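DUF1573 domain-containing protein (Porphyromonas gingivalis, PDB 2QSV) is of unknown function; this C-terminal part apparently forms two Ig-like beta-sandwich domains, and a cysteine-type peptidase activity is only tentatively assigned to the whole protein. Local coordinates at residues 33-39 and 51-56; 44-48 and 64-70; 116-122 and 202-208; 188-194 and 216-220. All coordinates share one frame; numbering follows the deposited sequence. Where two conformers were deposited one is given.

Interaction 1: 33-39 and 51-56; sequences SDLQVAV and RAFRLQ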
loop_
_atom_site.group_PDB
_atom_site.type_symbol
_atom_site.label_atom_id
_atom_site.label_comp_id
_atom_site.label_asym_id
_atom_site.label_seq_id
_atom_site.Cartn_x
_atom_site.Cartn_y
_atom_site.Cartn_z
ATOM N N SER A 33 -23.473 -23.484 8.716
ATOM C CA SER A 33 -22.881 -24.803 8.606
ATOM C C SER A 33 -21.420 -24.717 8.213
ATOM O O SER A 33 -20.801 -23.654 8.309
ATOM C CB SER A 33 -23.676 -25.652 7.608
ATOM O OG SER A 33 -23.234 -27.007 7.624
ATOM N N ASP A 34 -20.876 -25.861 7.807
ATOM C CA ASP A 34 -19.478 -25.972 7.444
ATOM C C ASP A 34 -19.079 -25.054 6.301
ATOM O O ASP A 34 -19.809 -24.950 5.291
ATOM C CB ASP A 34 -19.152 -27.425 7.114
ATOM C CG ASP A 34 -18.965 -28.260 8.371
ATOM O OD1 ASP A 34 -18.545 -29.446 8.275
ATOM O OD2 ASP A 34 -19.211 -27.692 9.474
ATOM N N LEU A 35 -17.951 -24.357 6.516
ATOM C CA LEU A 35 -17.210 -23.672 5.457
ATOM C C LEU A 35 -15.892 -24.391 5.211
ATOM O O LEU A 35 -15.126 -24.671 6.138
ATOM C CB LEU A 35 -16.968 -22.198 5.786
ATOM C CG LEU A 35 -18.104 -21.220 5.488
ATOM C CD1 LEU A 35 -17.588 -19.779 5.566
ATOM C CD2 LEU A 35 -18.758 -21.520 4.124
ATOM N N GLN A 36 -15.658 -24.750 3.960
ATOM C CA GLN A 36 -14.352 -25.222 3.553
ATOM C C GLN A 36 -13.572 -24.048 2.955
ATOM O O GLN A 36 -14.037 -23.387 2.013
ATOM C CB GLN A 36 -14.477 -26.344 2.540
ATOM C CG GLN A 36 -13.170 -27.083 2.340
ATOM C CD GLN A 36 -12.859 -28.010 3.502
ATOM O OE1 GLN A 36 -11.690 -28.299 3.798
ATOM N NE2 GLN A 36 -13.909 -28.490 4.163
ATOM N N VAL A 37 -12.402 -23.777 3.528
ATOM C CA VAL A 37 -11.619 -22.580 3.174
ATOM C C VAL A 37 -10.252 -22.945 2.620
ATOM O O VAL A 37 -9.505 -23.705 3.231
ATOM C CB VAL A 37 -11.468 -21.598 4.356
ATOM C CG1 VAL A 37 -10.765 -20.311 3.897
ATOM C CG2 VAL A 37 -12.824 -21.258 4.944
ATOM N N ALA A 38 -9.949 -22.414 1.440
ATOM C CA ALA A 38 -8.624 -22.532 0.878
ATOM C C ALA A 38 -8.062 -21.131 0.611
ATOM O O ALA A 38 -8.733 -20.270 0.051
ATOM C CB ALA A 38 -8.649 -23.374 -0.385
ATOM N N VAL A 39 -6.837 -20.912 1.069
ATOM C CA VAL A 39 -6.045 -19.752 0.691
ATOM C C VAL A 39 -5.418 -20.117 -0.653
ATOM O O VAL A 39 -4.412 -20.821 -0.724
ATOM C CB VAL A 39 -4.948 -19.443 1.742
ATOM C CG1 VAL A 39 -4.153 -18.202 1.342
ATOM C CG2 VAL A 39 -5.567 -19.254 3.135
ATOM N N ARG A 51 -2.888 -23.067 5.168
ATOM C CA ARG A 51 -3.381 -22.786 3.802
ATOM C C ARG A 51 -4.665 -23.485 3.365
ATOM O O ARG A 51 -5.307 -23.056 2.406
ATOM C CB ARG A 51 -2.298 -23.076 2.763
ATOM C CG ARG A 51 -1.264 -21.982 2.668
ATOM C CD ARG A 51 -0.564 -22.007 1.351
ATOM N NE ARG A 51 -1.418 -21.423 0.328
ATOM C CZ ARG A 51 -0.983 -20.976 -0.838
ATOM N NH1 ARG A 51 0.308 -21.032 -1.129
ATOM N NH2 ARG A 51 -1.842 -20.471 -1.710
ATOM N N ALA A 52 -5.020 -24.579 4.029
ATOM C CA ALA A 52 -6.207 -25.356 3.651
ATOM C C ALA A 52 -6.830 -25.959 4.901
ATOM O O ALA A 52 -6.384 -26.993 5.397
ATOM C CB ALA A 52 -5.857 -26.448 2.611
ATOM N N PHE A 53 -7.851 -25.289 5.415
ATOM C CA PHE A 53 -8.436 -25.666 6.687
ATOM C C PHE A 53 -9.959 -25.771 6.657
ATOM O O PHE A 53 -10.604 -25.231 5.748
ATOM C CB PHE A 53 -8.014 -24.678 7.766
ATOM C CG PHE A 53 -8.245 -23.243 7.408
ATOM C CD1 PHE A 53 -7.274 -22.523 6.701
ATOM C CD2 PHE A 53 -9.414 -22.593 7.804
ATOM C CE1 PHE A 53 -7.471 -21.191 6.386
ATOM C CE2 PHE A 53 -9.621 -21.248 7.499
ATOM C CZ PHE A 53 -8.641 -20.545 6.786
ATOM N N ARG A 54 -10.523 -26.464 7.656
ATOM C CA ARG A 54 -11.976 -26.425 7.939
ATOM C C ARG A 54 -12.385 -25.499 9.086
ATOM O O ARG A 54 -11.684 -25.384 10.097
ATOM C CB ARG A 54 -12.499 -27.813 8.273
ATOM C CG ARG A 54 -13.496 -28.358 7.279
ATOM C CD ARG A 54 -12.928 -29.590 6.587
ATOM N NE ARG A 54 -14.000 -30.521 6.214
ATOM C CZ ARG A 54 -13.905 -31.470 5.278
ATOM N NH1 ARG A 54 -12.777 -31.637 4.575
ATOM N NH2 ARG A 54 -14.955 -32.258 5.041
ATOM N N LEU A 55 -13.561 -24.886 8.936
ATOM C CA LEU A 55 -14.095 -23.912 9.898
ATOM C C LEU A 55 -15.518 -24.232 10.314
ATOM O O LEU A 55 -16.403 -24.396 9.463
ATOM C CB LEU A 55 -14.163 -22.511 9.301
ATOM C CG LEU A 55 -13.067 -21.453 9.361
ATOM C CD1 LEU A 55 -13.676 -20.151 8.807
ATOM C CD2 LEU A 55 -12.529 -21.250 10.775
ATOM N N GLN A 56 -15.763 -24.237 11.623
ATOM C CA GLN A 56 -17.057 -24.655 12.170
ATOM C C GLN A 56 -18.162 -23.571 12.206
ATOM O O GLN A 56 -19.242 -23.753 11.607
ATOM C CB GLN A 56 -16.857 -25.256 13.570
ATOM C CG GLN A 56 -15.478 -25.959 13.774
ATOM C CD GLN A 56 -15.450 -27.393 13.230
ATOM O OE1 GLN A 56 -16.161 -28.276 13.724
ATOM N NE2 GLN A 56 -14.608 -27.631 12.217
#
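Strands 35-39 and 52-55 run antiparallel; the axes of these short segments approach to 5.1 Å, and their directions are 155° apart. L35 with L55 and V37 with F53 form the hydrogen-bonded pairs, while Q36 with R54 and A38 with A52 are the non-hydrogen-bonded ones. V37 N to F53 O and F53 N to V37 O both measure 3.2 Å, whereas L35 N to L55 O is weak at 3.3 Å. The ladder runs on past A52 with a bond from V39 N to R51 O. R51 then donates to V39 O twice, through NE at 3.2 Å and NH2 at 2.8 Å. Both come from the same face of the V39 carbonyl plane, while the oxygen lies almost in the guanidinium plane; the bend at chi3 (77°) brings the group back to the neighbouring strand. Strand 52-55 forms one edge of a five-stranded sheet in a beta sandwich of the E-set clan, probably Ig-like in topology, and 35-41 lies inside that sheet, bonded also to strand 76-87. L35, V37, F53 and L55 face the second sheet, where V27 and L63 meet the F53 side chain. With chi1 at 51°, F53 sets its ring alongside V37, whose CB rests over one face, 4.1 Å from the ring centroid, and whose CG1 is 3.6 Å from F53 CZ. The L55 CG lies at the ring's edge. On the other side of the sheet, the Q36 amide stands over the R54 guanidinium, a closeness that is doubtful in the model.

Interaction 2: 44-48 and 64-70; sequences SFVSL and NLSLAVP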
loop_
_atom_site.group_PDB
_atom_site.type_symbol
_atom_site.label_atom_id
_atom_site.label_comp_id
_atom_site.label_asym_id
_atom_site.label_seq_id
_atom_site.Cartn_x
_atom_site.Cartn_y
_atom_site.Cartn_z
ATOM N N SER A 44 3.699 -12.742 -2.902
ATOM C CA SER A 44 5.044 -13.288 -3.115
ATOM C C SER A 44 6.019 -13.043 -1.955
ATOM O O SER A 44 7.067 -13.705 -1.880
ATOM C CB SER A 44 5.658 -12.694 -4.373
ATOM O OG SER A 44 5.878 -11.311 -4.198
ATOM N N PHE A 45 5.681 -12.095 -1.075
ATOM C CA PHE A 45 6.560 -11.686 0.025
ATOM C C PHE A 45 6.094 -12.216 1.377
ATOM O O PHE A 45 6.622 -11.814 2.416
ATOM C CB PHE A 45 6.725 -10.142 0.085
ATOM C CG PHE A 45 5.403 -9.367 0.077
ATOM C CD1 PHE A 45 4.698 -9.110 1.259
ATOM C CD2 PHE A 45 4.872 -8.887 -1.120
ATOM C CE1 PHE A 45 3.483 -8.380 1.240
ATOM C CE2 PHE A 45 3.673 -8.141 -1.147
ATOM C CZ PHE A 45 2.991 -7.881 0.033
ATOM N N VAL A 46 5.109 -13.117 1.372
ATOM C CA VAL A 46 4.665 -13.727 2.628
ATOM C C VAL A 46 4.755 -15.253 2.646
ATOM O O VAL A 46 4.806 -15.899 1.599
ATOM C CB VAL A 46 3.235 -13.286 3.106
ATOM C CG1 VAL A 46 3.006 -11.780 3.017
ATOM C CG2 VAL A 46 2.153 -14.085 2.437
ATOM N N SER A 47 4.759 -15.792 3.865
ATOM C CA SER A 47 4.702 -17.223 4.155
ATOM C C SER A 47 3.458 -17.529 4.958
ATOM O O SER A 47 3.112 -16.770 5.888
ATOM C CB SER A 47 5.912 -17.631 4.988
ATOM O OG SER A 47 6.860 -18.260 4.163
ATOM N N LEU A 48 2.786 -18.621 4.596
ATOM C CA LEU A 48 1.661 -19.151 5.358
ATOM C C LEU A 48 1.560 -20.684 5.214
ATOM O O LEU A 48 1.377 -21.204 4.111
ATOM C CB LEU A 48 0.352 -18.484 4.934
ATOM C CG LEU A 48 -0.931 -18.795 5.720
ATOM C CD1 LEU A 48 -0.900 -18.126 7.085
ATOM C CD2 LEU A 48 -2.179 -18.357 4.935
ATOM N N ASN A 64 -1.653 -16.162 10.386
ATOM C CA ASN A 64 -0.460 -15.345 10.612
ATOM C C ASN A 64 0.448 -15.384 9.397
ATOM O O ASN A 64 1.076 -16.397 9.120
ATOM C CB ASN A 64 0.305 -15.785 11.875
ATOM C CG ASN A 64 -0.580 -15.787 13.122
ATOM O OD1 ASN A 64 -0.782 -16.833 13.744
ATOM N ND2 ASN A 64 -1.140 -14.635 13.463
ATOM N N LEU A 65 0.484 -14.276 8.669
ATOM C CA LEU A 65 1.318 -14.153 7.489
ATOM C C LEU A 65 2.685 -13.635 7.927
ATOM O O LEU A 65 2.804 -12.511 8.427
ATOM C CB LEU A 65 0.672 -13.194 6.486
ATOM C CG LEU A 65 -0.621 -13.547 5.741
ATOM C CD1 LEU A 65 -1.812 -13.887 6.652
ATOM C CD2 LEU A 65 -0.971 -12.360 4.861
ATOM N N SER A 66 3.698 -14.472 7.749
ATOM C CA SER A 66 5.087 -14.104 8.000
ATOM C C SER A 66 5.713 -13.445 6.792
ATOM O O SER A 66 5.548 -13.913 5.665
ATOM C CB SER A 66 5.923 -15.342 8.320
ATOM O OG SER A 66 5.536 -15.878 9.566
ATOM N N LEU A 67 6.497 -12.402 7.050
ATOM C CA LEU A 67 7.216 -11.719 6.013
ATOM C C LEU A 67 8.359 -12.575 5.518
ATOM O O LEU A 67 9.165 -13.055 6.299
ATOM C CB LEU A 67 7.749 -10.367 6.529
ATOM C CG LEU A 67 8.375 -9.429 5.495
ATOM C CD1 LEU A 67 7.405 -9.019 4.355
ATOM C CD2 LEU A 67 8.935 -8.182 6.227
ATOM N N ALA A 68 8.438 -12.725 4.205
ATOM C CA ALA A 68 9.521 -13.452 3.567
ATOM C C ALA A 68 9.848 -12.742 2.260
ATOM O O ALA A 68 9.308 -13.093 1.227
ATOM C CB ALA A 68 9.089 -14.942 3.309
ATOM N N VAL A 69 10.696 -11.716 2.309
ATOM C CA VAL A 69 10.941 -10.917 1.113
ATOM C C VAL A 69 11.793 -11.733 0.142
ATOM O O VAL A 69 12.841 -12.221 0.522
ATOM C CB VAL A 69 11.632 -9.527 1.396
ATOM C CG1 VAL A 69 11.974 -8.800 0.062
ATOM C CG2 VAL A 69 10.775 -8.648 2.289
ATOM N N PRO A 70 11.337 -11.877 -1.109
ATOM C CA PRO A 70 12.179 -12.532 -2.103
ATOM C C PRO A 70 13.517 -11.810 -2.261
ATOM O O PRO A 70 13.569 -10.569 -2.315
ATOM C CB PRO A 70 11.360 -12.428 -3.396
ATOM C CG PRO A 70 9.982 -12.223 -2.967
ATOM C CD PRO A 70 10.042 -11.465 -1.674
HETATM O O HOH W 1 8.530 -15.330 -0.309
#
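F45 and L67 meet where the strand pair frays into loop. The F45 CG is held between its own backbone N and carbonyl carbon (chi1 51°), and F45 CD1 comes 4.1 Å from L67 CD1, which meets the ring obliquely. With chi1 at -172° and the bend at chi2 (60°), L67 turns CD1 back to 3.5 Å from F45 O, although the CB points away from 44-48. F45 CB also packs at 4.0 Å on P70 CD. L48 lays CD1 against N64 O, 3.3 Å away, while V46 CB faces L65 CB at 4.2 Å. S47 and S66 send their side chains to the same side of the sheet and touch through their CB atoms. Their backbones exchange two bonds in the carbonyl planes, S47 N to S66 O being 2.7 Å. A68 N also bonds to F45 O, but from well above the carbonyl plane. Past this point a water donates to both S44 O and A68 O and bridges the separating chains; S44 OG bonds to E80. Strand 46-47 is the outermost strand of a four-stranded antiparallel sheet, beside 61-67, which is paired on its far side with 22-29. The F45 side chain touches V101 and L103 of strand 94-105 and K78 and E80 of strand 76-87, in the other sheet of the sandwich.

Interaction 3: 116-122 and 202-208; sequences QTGVMEL and IICNDPQ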
loop_
_atom_site.group_PDB
_atom_site.type_symbol
_atom_site.label_atom_id
_atom_site.label_comp_id
_atom_site.label_asym_id
_atom_site.label_seq_id
_atom_site.Cartn_x
_atom_site.Cartn_y
_atom_site.Cartn_z
ATOM N N GLN A 116 25.897 7.014 -2.250
ATOM C CA GLN A 116 24.839 6.246 -2.901
ATOM C C GLN A 116 23.393 6.634 -2.512
ATOM O O GLN A 116 22.464 6.008 -2.986
ATOM C CB GLN A 116 25.021 4.754 -2.612
ATOM C CG GLN A 116 26.406 4.174 -2.954
ATOM C CD GLN A 116 26.534 2.781 -2.376
ATOM O OE1 GLN A 116 26.862 2.601 -1.215
ATOM N NE2 GLN A 116 26.233 1.795 -3.185
ATOM N N THR A 117 23.196 7.608 -1.642
ATOM C CA THR A 117 21.833 7.897 -1.154
ATOM C C THR A 117 21.518 9.337 -1.380
ATOM O O THR A 117 22.429 10.135 -1.510
ATOM C CB THR A 117 21.626 7.520 0.343
ATOM O OG1 THR A 117 22.593 8.212 1.153
ATOM C CG2 THR A 117 21.760 6.012 0.569
ATOM N N GLY A 118 20.225 9.665 -1.451
ATOM C CA GLY A 118 19.765 11.029 -1.605
ATOM C C GLY A 118 19.165 11.598 -0.308
ATOM O O GLY A 118 19.084 10.897 0.714
ATOM N N VAL A 119 18.837 12.880 -0.322
ATOM C CA VAL A 119 18.126 13.533 0.788
ATOM C C VAL A 119 17.016 14.312 0.101
ATOM O O VAL A 119 17.282 15.234 -0.705
ATOM C CB VAL A 119 19.008 14.471 1.682
ATOM C CG1 VAL A 119 18.114 15.099 2.863
ATOM C CG2 VAL A 119 20.197 13.754 2.327
HETATM N N MSE A 120 15.771 13.947 0.392
HETATM C CA MSE A 120 14.608 14.537 -0.277
HETATM C C MSE A 120 14.100 15.776 0.457
HETATM O O MSE A 120 13.823 15.720 1.681
HETATM C CB MSE A 120 13.482 13.478 -0.451
HETATM C CG MSE A 120 12.261 13.985 -1.322
HETATM SE SE MSE A 120 11.311 12.530 -2.119
HETATM C CE MSE A 120 10.408 12.036 -0.386
ATOM N N GLU A 121 13.951 16.871 -0.281
ATOM C CA GLU A 121 13.287 18.039 0.231
ATOM C C GLU A 121 12.060 18.344 -0.636
ATOM O O GLU A 121 12.155 18.403 -1.866
ATOM C CB GLU A 121 14.283 19.194 0.267
ATOM C CG GLU A 121 13.704 20.507 0.643
ATOM C CD GLU A 121 14.714 21.627 0.501
ATOM O OE1 GLU A 121 15.802 21.521 1.131
ATOM O OE2 GLU A 121 14.406 22.612 -0.215
ATOM N N LEU A 122 10.894 18.503 0.012
ATOM C CA LEU A 122 9.638 18.871 -0.679
ATOM C C LEU A 122 8.595 19.403 0.322
ATOM O O LEU A 122 8.715 19.234 1.540
ATOM C CB LEU A 122 8.978 17.700 -1.468
ATOM C CG LEU A 122 8.858 16.233 -0.953
ATOM C CD1 LEU A 122 9.014 15.997 0.559
ATOM C CD2 LEU A 122 7.750 15.446 -1.511
ATOM N N ILE A 202 5.562 8.134 -0.714
ATOM C CA ILE A 202 6.784 8.015 -1.536
ATOM C C ILE A 202 7.788 7.182 -0.824
ATOM O O ILE A 202 8.152 7.479 0.266
ATOM C CB ILE A 202 7.429 9.440 -1.871
ATOM C CG1 ILE A 202 6.410 10.340 -2.616
ATOM C CG2 ILE A 202 8.806 9.245 -2.635
ATOM C CD1 ILE A 202 6.823 11.838 -2.748
ATOM N N ILE A 203 8.236 6.112 -1.448
ATOM C CA ILE A 203 9.346 5.353 -0.915
ATOM C C ILE A 203 10.614 5.728 -1.714
ATOM O O ILE A 203 10.589 5.685 -2.925
ATOM C CB ILE A 203 9.079 3.853 -0.934
ATOM C CG1 ILE A 203 7.962 3.557 0.125
ATOM C CG2 ILE A 203 10.385 3.056 -0.581
ATOM C CD1 ILE A 203 7.600 2.161 0.271
ATOM N N CYS A 204 11.681 6.100 -1.018
ATOM C CA CYS A 204 12.866 6.663 -1.667
ATOM C C CYS A 204 14.059 6.250 -0.863
ATOM O O CYS A 204 13.939 5.677 0.235
ATOM C CB CYS A 204 12.767 8.206 -1.767
ATOM S SG CYS A 204 12.720 9.009 -0.159
ATOM N N ASN A 205 15.233 6.593 -1.374
ATOM C CA ASN A 205 16.471 6.182 -0.755
ATOM C C ASN A 205 17.040 7.279 0.101
ATOM O O ASN A 205 18.260 7.463 0.134
ATOM C CB ASN A 205 17.488 5.699 -1.824
ATOM C CG ASN A 205 18.002 6.833 -2.711
ATOM O OD1 ASN A 205 17.372 7.894 -2.804
ATOM N ND2 ASN A 205 19.191 6.631 -3.327
ATOM N N ASP A 206 16.165 8.057 0.763
ATOM C CA ASP A 206 16.564 8.994 1.813
ATOM C C ASP A 206 16.681 8.200 3.146
ATOM O O ASP A 206 15.672 7.762 3.690
ATOM C CB ASP A 206 15.557 10.162 1.884
ATOM C CG ASP A 206 15.871 11.206 2.953
ATOM O OD1 ASP A 206 16.632 10.961 3.910
ATOM O OD2 ASP A 206 15.316 12.332 2.852
ATOM N N PRO A 207 17.910 8.030 3.686
ATOM C CA PRO A 207 18.115 7.155 4.841
ATOM C C PRO A 207 17.394 7.646 6.126
ATOM O O PRO A 207 17.044 6.837 6.950
ATOM C CB PRO A 207 19.633 7.181 5.043
ATOM C CG PRO A 207 20.169 7.634 3.665
ATOM C CD PRO A 207 19.170 8.660 3.244
ATOM N N GLN A 208 17.167 8.950 6.243
ATOM C CA GLN A 208 16.491 9.571 7.362
ATOM C C GLN A 208 14.946 9.527 7.309
ATOM O O GLN A 208 14.326 9.753 8.315
ATOM C CB GLN A 208 16.907 11.035 7.472
ATOM C CG GLN A 208 18.300 11.272 8.100
ATOM C CD GLN A 208 19.428 10.911 7.116
ATOM O OE1 GLN A 208 20.263 10.037 7.414
ATOM N NE2 GLN A 208 19.428 11.552 5.914
HETATM O O HOH W 2 20.525 4.018 -3.497
#
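The clearest direct bond between these segments comes from a side chain, not a beta ladder: D206 OD2 accepts the backbone N of M120 at 3.0 Å, from above the carboxylate plane. D206 CG lies opposite the D206 backbone N (chi1 180°), which sends the group across to 116-122. The second oxygen, OD1, accepts Q208 N and closes an Asx turn, so the same side chain shapes its own loop and holds the facing one. Beside it, G118 O receives a CA-H...O contact from D206 CA at 3.3 Å, and G118 N gives a weak bond to N205 O. A water accepts from N205 ND2 and donates to Q116 O; the N205 amide is further fixed by R151 N on OD1 and P149 O on ND2. P207 CG is 3.5 Å from T117 OG1. Deeper in, contact turns apolar. The selenomethionine M120, bent at chi3 (76°), lays CE on C204 SG at 3.8 Å and on I202 CG2 at 3.9 Å. L122 and I202 meet tip to tip, L122 CD2 to I202 CD1. Strand 120-121 is outermost in the four-stranded sheet, next to 136-144, whereas 202-204 ends strand 195-204 of the facing five-stranded sheet. M120, L122 and I202 pack between the two sheets of this Ig-like sandwich, with I142, L150, L152 and I214 around them.

Interaction 4: 188-194 and 216-220; sequences MKAEGWQ and VKAEL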
loop_
_atom_site.group_PDB
_atom_site.type_symbol
_atom_site.label_atom_id
_atom_site.label_comp_id
_atom_site.label_asym_id
_atom_site.label_seq_id
_atom_site.Cartn_x
_atom_site.Cartn_y
_atom_site.Cartn_z
HETATM N N MSE A 188 -14.872 12.482 -6.589
HETATM C CA MSE A 188 -15.296 12.817 -5.227
HETATM C C MSE A 188 -16.832 12.913 -5.110
HETATM O O MSE A 188 -17.420 12.447 -4.129
HETATM C CB MSE A 188 -14.684 14.145 -4.770
HETATM C CG MSE A 188 -13.164 14.195 -4.796
HETATM SE SE MSE A 188 -12.509 16.015 -4.487
HETATM C CE MSE A 188 -13.444 16.583 -2.862
ATOM N N LYS A 189 -17.466 13.532 -6.105
ATOM C CA LYS A 189 -18.916 13.615 -6.141
ATOM C C LYS A 189 -19.545 12.220 -6.288
ATOM O O LYS A 189 -20.332 11.813 -5.432
ATOM C CB LYS A 189 -19.391 14.580 -7.224
ATOM C CG LYS A 189 -19.454 16.002 -6.739
ATOM C CD LYS A 189 -19.884 16.959 -7.815
ATOM C CE LYS A 189 -18.834 17.077 -8.885
ATOM N NZ LYS A 189 -18.902 18.406 -9.556
ATOM N N ALA A 190 -19.168 11.487 -7.339
ATOM C CA ALA A 190 -19.627 10.098 -7.512
ATOM C C ALA A 190 -19.450 9.239 -6.251
ATOM O O ALA A 190 -20.203 8.299 -6.052
ATOM C CB ALA A 190 -18.958 9.461 -8.709
ATOM N N GLU A 191 -18.509 9.592 -5.380
ATOM C CA GLU A 191 -18.275 8.888 -4.115
ATOM C C GLU A 191 -18.942 9.555 -2.909
ATOM O O GLU A 191 -18.751 9.116 -1.767
ATOM C CB GLU A 191 -16.769 8.791 -3.832
ATOM C CG GLU A 191 -15.935 8.098 -4.911
ATOM C CD GLU A 191 -15.891 6.586 -4.781
ATOM O OE1 GLU A 191 -16.186 6.059 -3.680
ATOM O OE2 GLU A 191 -15.536 5.925 -5.792
ATOM N N GLY A 192 -19.686 10.638 -3.153
ATOM C CA GLY A 192 -20.337 11.394 -2.080
ATOM C C GLY A 192 -19.393 11.977 -1.058
ATOM O O GLY A 192 -19.700 11.996 0.133
ATOM N N TRP A 193 -18.221 12.427 -1.513
ATOM C CA TRP A 193 -17.297 13.179 -0.652
ATOM C C TRP A 193 -17.439 14.662 -0.994
ATOM O O TRP A 193 -17.547 15.025 -2.173
ATOM C CB TRP A 193 -15.834 12.722 -0.829
ATOM C CG TRP A 193 -15.604 11.246 -0.578
ATOM C CD1 TRP A 193 -16.230 10.455 0.358
ATOM C CD2 TRP A 193 -14.666 10.394 -1.255
ATOM N NE1 TRP A 193 -15.754 9.162 0.289
ATOM C CE2 TRP A 193 -14.797 9.094 -0.692
ATOM C CE3 TRP A 193 -13.734 10.595 -2.288
ATOM C CZ2 TRP A 193 -14.019 8.007 -1.123
ATOM C CZ3 TRP A 193 -12.971 9.520 -2.717
ATOM C CH2 TRP A 193 -13.116 8.242 -2.133
ATOM N N GLN A 194 -17.482 15.507 0.034
ATOM C CA GLN A 194 -17.484 16.949 -0.169
ATOM C C GLN A 194 -16.046 17.450 -0.109
ATOM O O GLN A 194 -15.723 18.502 -0.653
ATOM C CB GLN A 194 -18.337 17.671 0.887
ATOM C CG GLN A 194 -19.849 17.646 0.631
ATOM C CD GLN A 194 -20.263 18.476 -0.579
ATOM O OE1 GLN A 194 -20.829 17.946 -1.535
ATOM N NE2 GLN A 194 -19.979 19.777 -0.546
ATOM N N VAL A 216 -2.565 15.849 0.921
ATOM C CA VAL A 216 -3.280 16.668 -0.018
ATOM C C VAL A 216 -4.750 16.856 0.449
ATOM O O VAL A 216 -5.457 15.882 0.758
ATOM C CB VAL A 216 -3.250 16.032 -1.422
ATOM C CG1 VAL A 216 -3.976 16.913 -2.471
ATOM C CG2 VAL A 216 -1.778 15.762 -1.876
ATOM N N LYS A 217 -5.179 18.104 0.502
ATOM C CA LYS A 217 -6.563 18.489 0.788
ATOM C C LYS A 217 -7.224 19.180 -0.388
ATOM O O LYS A 217 -6.581 19.939 -1.138
ATOM C CB LYS A 217 -6.612 19.409 1.991
ATOM C CG LYS A 217 -6.329 18.704 3.268
ATOM C CD LYS A 217 -6.297 19.728 4.416
ATOM C CE LYS A 217 -5.969 19.002 5.698
ATOM N NZ LYS A 217 -5.922 19.997 6.807
ATOM N N ALA A 218 -8.511 18.887 -0.560
ATOM C CA ALA A 218 -9.325 19.462 -1.611
ATOM C C ALA A 218 -10.804 19.434 -1.166
ATOM O O ALA A 218 -11.211 18.541 -0.427
ATOM C CB ALA A 218 -9.128 18.689 -2.914
ATOM N N GLU A 219 -11.582 20.428 -1.586
ATOM C CA GLU A 219 -13.042 20.446 -1.345
ATOM C C GLU A 219 -13.800 20.803 -2.616
ATOM O O GLU A 219 -13.246 21.461 -3.516
ATOM C CB GLU A 219 -13.424 21.359 -0.168
ATOM C CG GLU A 219 -13.016 22.801 -0.327
ATOM C CD GLU A 219 -12.955 23.555 1.012
ATOM O OE1 GLU A 219 -13.986 23.569 1.733
ATOM O OE2 GLU A 219 -11.877 24.140 1.326
ATOM N N LEU A 220 -15.052 20.358 -2.711
ATOM C CA LEU A 220 -15.817 20.522 -3.951
ATOM C C LEU A 220 -16.038 21.977 -4.380
ATOM O O LEU A 220 -16.203 22.848 -3.539
ATOM C CB LEU A 220 -17.152 19.770 -3.882
ATOM C CG LEU A 220 -17.024 18.265 -4.081
ATOM C CD1 LEU A 220 -18.391 17.609 -3.965
ATOM C CD2 LEU A 220 -16.406 17.972 -5.432
#
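W193 meets L220 through its carbonyl, the oxygen lying 3.3 Å from L220 CD1, and turns its indole the other way. One face of that indole carries E191 CB, 3.6 Å above the plane and over its centre; the W193 side chain also touches N159 and P160. N159 is one of the sodium ligands, together with T157 and L162, and the W193 side chain lies about 9 Å from the ion. The Q194 amide reaches the same L220 methyl with OE1, across the leucine at about a right angle, but Q194 has two conformers and this touch is doubtful. Its backbone is firmer: L220 N donates to Q194 O at 2.9 Å with an angle of 155° at the hydrogen. Helix 185-190 closes in a Schellman motif at G192, whose phi is positive (60°), with W193 N bonded to M188 O at 2.7 Å and G192 N to K189 O. In this Ig-like sandwich the helix lies on the connection from strand 176-183 of one sheet to 195-204 of the other; 211-219 runs antiparallel to the latter, and the contact sits beside its end, at the chain's C-terminus. The selenomethionine M188, bent at chi3 (51°), tucks CE against the backbone of 218-220, 3.8 Å from A218 O, and 4.1 Å from L220 CG; V183 and I196 pack around M188 too. K189, like Q194 modelled in two conformers, crosses L220 obliquely in the one given; the closeness of its CG to L220 CD1 is therefore doubtful.

In the fold
Interactions 1 and 2 share the first domain and interactions 3 and 4 the second; within each pair the segments alternate along the chain. Interactions 1 and 2 touch, V39 CG2 to L48 CD2 at 3.9 Å, on opposite sheets of one sandwich: a regular ladder at an outer strand, against a short pairing that frays into a water bridge. Both are partly buried, apolar side chains inward, with R54 and S44 exposed. Interactions 3 and 4 do not touch, but interaction 3 ends strand 195-204 and interaction 4 its sheet neighbour 211-219. Interaction 3, mostly buried, joins sheets through a carboxylate and apolar packing; interaction 4 is more superficial, a helix end meeting the terminal leucine.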